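Local structure of type I polyketide synthase PikAII (Streptomyces venezuelae, 3QP9) at residues T137-L142 against E188-L193. The protein probably epimerizes the alpha-substituent of a beta-keto polyketide intermediate, as a C2-type ketoreductase domain that does not reduce the ketone. Residues are numbered along the deposited sequence; the frame is centred on the assembly and turned at random.
Sequences TLVQAL and ERWGGL
Val139 meets two flat groups of the opposing segment edge-on: its carbonyl O lies near the plane of the Arg189 guanidinium, and its CG2 sits at the rim of the Trp190 indole, 4.2 Å from CZ3. The backbone N of Gly192 lies off-centre over one indole face, 3.7 Å from the ring plane, while Leu193 CG lies in plane at an edge. The setting is a Rossmann-like alpha/beta layer, consistent with the structural subdomain of a modular ketoreductase: helix 130-144 packs beside parallel strands 151-156 and 190-196, and Leu151 touches both Leu142 and Trp190. Leu142 also reaches Leu96 of helix 89-102, and Trp190 rests on Ala182 and Ala183 of helix 170-185. The polar link is a two-pronged grip on one acceptor. Arg189 NH2 donates to Val139 O at 2.7 Å, in the carbonyl plane and on a lone pair. The N-H...O angle of this bond is 147°. A second bond, from Arg189 NH1 to the same Val139 O at 3.0 Å, is weak. The chain of Arg189 runs extended from CG to NE (chi2 164°), which carries the guanidinium across to the helix, roughly perpendicular to the Val139 side chain. Glu188 OE2 stands 3.8 Å from Arg189 NE, a long ion pair that can steady the guanidinium only weakly. Leu142 completes the contact, its CB approaching Arg189 NH2 obliquely at 3.9 Å.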
loop_
_atom_site.group_PDB
_atom_site.type_symbol
_atom_site.label_atom_id
_atom_site.label_comp_id
_atom_site.label_asym_id
_atom_site.label_seq_id
_atom_site.Cartn_x
_atom_site.Cartn_y
_atom_site.Cartn_z
ATOM N N THR A 137 5.221 -11.254 12.068
ATOM C CA THR A 137 5.664 -12.078 13.205
ATOM C C THR A 137 7.160 -12.007 13.385
ATOM O O THR A 137 7.699 -11.994 14.526
ATOM C CB THR A 137 5.138 -13.505 12.992
ATOM O OG1 THR A 137 3.714 -13.406 13.022
ATOM C CG2 THR A 137 5.588 -14.467 14.144
ATOM N N LEU A 138 7.853 -11.931 12.269
ATOM C CA LEU A 138 9.306 -11.857 12.271
ATOM C C LEU A 138 9.826 -10.544 12.844
ATOM O O LEU A 138 10.790 -10.567 13.579
ATOM C CB LEU A 138 9.885 -12.149 10.887
ATOM C CG LEU A 138 11.402 -11.995 10.751
ATOM C CD1 LEU A 138 12.111 -13.115 11.515
ATOM C CD2 LEU A 138 11.817 -11.993 9.334
ATOM N N VAL A 139 9.148 -9.428 12.565
ATOM C CA VAL A 139 9.545 -8.095 13.044
ATOM C C VAL A 139 9.451 -8.094 14.588
ATOM O O VAL A 139 10.220 -7.400 15.296
ATOM C CB VAL A 139 8.569 -7.050 12.547
ATOM C CG1 VAL A 139 8.761 -5.730 13.287
ATOM C CG2 VAL A 139 8.710 -6.843 11.042
ATOM N N GLN A 140 8.459 -8.815 15.072
ATOM C CA GLN A 140 8.179 -8.830 16.507
ATOM C C GLN A 140 9.184 -9.736 17.205
ATOM O O GLN A 140 9.761 -9.356 18.220
ATOM C CB GLN A 140 6.786 -9.406 16.739
ATOM C CG GLN A 140 5.670 -8.418 16.603
ATOM C CD GLN A 140 4.301 -9.045 16.525
ATOM O OE1 GLN A 140 4.115 -10.277 16.355
ATOM N NE2 GLN A 140 3.318 -8.196 16.681
ATOM N N ALA A 141 9.382 -10.921 16.623
ATOM C CA ALA A 141 10.191 -12.006 17.169
ATOM C C ALA A 141 11.695 -11.687 17.172
ATOM O O ALA A 141 12.415 -12.088 18.091
ATOM C CB ALA A 141 9.916 -13.268 16.451
ATOM N N LEU A 142 12.180 -10.981 16.135
ATOM C CA LEU A 142 13.551 -10.407 16.179
ATOM C C LEU A 142 13.853 -9.613 17.479
ATOM O O LEU A 142 14.909 -9.768 18.096
ATOM C CB LEU A 142 13.777 -9.505 14.945
ATOM C CG LEU A 142 13.956 -10.340 13.652
ATOM C CD1 LEU A 142 13.853 -9.418 12.415
ATOM C CD2 LEU A 142 15.265 -11.148 13.634
ATOM N N GLU A 188 16.302 1.579 14.586
ATOM C CA GLU A 188 17.639 1.083 14.809
ATOM C C GLU A 188 17.820 -0.324 14.223
ATOM O O GLU A 188 18.933 -0.790 14.039
ATOM C CB GLU A 188 17.961 1.149 16.367
ATOM C CG GLU A 188 17.217 0.045 17.305
ATOM C CD GLU A 188 15.618 -0.041 17.205
ATOM O OE1 GLU A 188 14.918 0.919 16.830
ATOM O OE2 GLU A 188 15.040 -1.105 17.538
ATOM N N ARG A 189 16.719 -1.037 13.978
ATOM C CA ARG A 189 16.852 -2.430 13.517
ATOM C C ARG A 189 16.192 -2.753 12.168
ATOM O O ARG A 189 16.173 -3.877 11.748
ATOM C CB ARG A 189 16.417 -3.423 14.585
ATOM C CG ARG A 189 15.050 -3.114 15.243
ATOM C CD ARG A 189 14.556 -4.320 15.955
ATOM N NE ARG A 189 13.201 -4.205 16.487
ATOM C CZ ARG A 189 12.185 -4.960 16.092
ATOM N NH1 ARG A 189 10.980 -4.812 16.648
ATOM N NH2 ARG A 189 12.402 -5.877 15.162
ATOM N N TRP A 190 15.698 -1.727 11.483
ATOM C CA TRP A 190 15.156 -1.853 10.113
ATOM C C TRP A 190 16.211 -1.553 9.023
ATOM O O TRP A 190 16.839 -0.485 9.003
ATOM C CB TRP A 190 13.898 -0.969 9.988
ATOM C CG TRP A 190 13.178 -1.252 8.628
ATOM C CD1 TRP A 190 13.246 -0.496 7.499
ATOM C CD2 TRP A 190 12.335 -2.364 8.327
ATOM N NE1 TRP A 190 12.451 -1.063 6.468
ATOM C CE2 TRP A 190 11.892 -2.216 6.961
ATOM C CE3 TRP A 190 11.900 -3.460 9.061
ATOM C CZ2 TRP A 190 11.075 -3.156 6.338
ATOM C CZ3 TRP A 190 11.039 -4.383 8.484
ATOM C CH2 TRP A 190 10.621 -4.212 7.086
ATOM N N GLY A 191 16.423 -2.513 8.137
ATOM C CA GLY A 191 17.398 -2.349 7.081
ATOM C C GLY A 191 16.618 -1.748 5.928
ATOM O O GLY A 191 16.758 -0.550 5.617
ATOM N N GLY A 192 15.741 -2.511 5.350
ATOM C CA GLY A 192 14.992 -1.949 4.175
ATOM C C GLY A 192 14.143 -2.890 3.414
ATOM O O GLY A 192 13.941 -3.986 3.828
ATOM N N LEU A 193 13.786 -2.484 2.166
ATOM C CA LEU A 193 12.871 -3.252 1.384
ATOM C C LEU A 193 13.489 -3.320 0.049
ATOM O O LEU A 193 14.063 -2.343 -0.398
ATOM C CB LEU A 193 11.524 -2.543 1.272
ATOM C CG LEU A 193 10.616 -2.542 2.484
ATOM C CD1 LEU A 193 9.628 -1.295 2.586
ATOM C CD2 LEU A 193 9.745 -3.902 2.477
#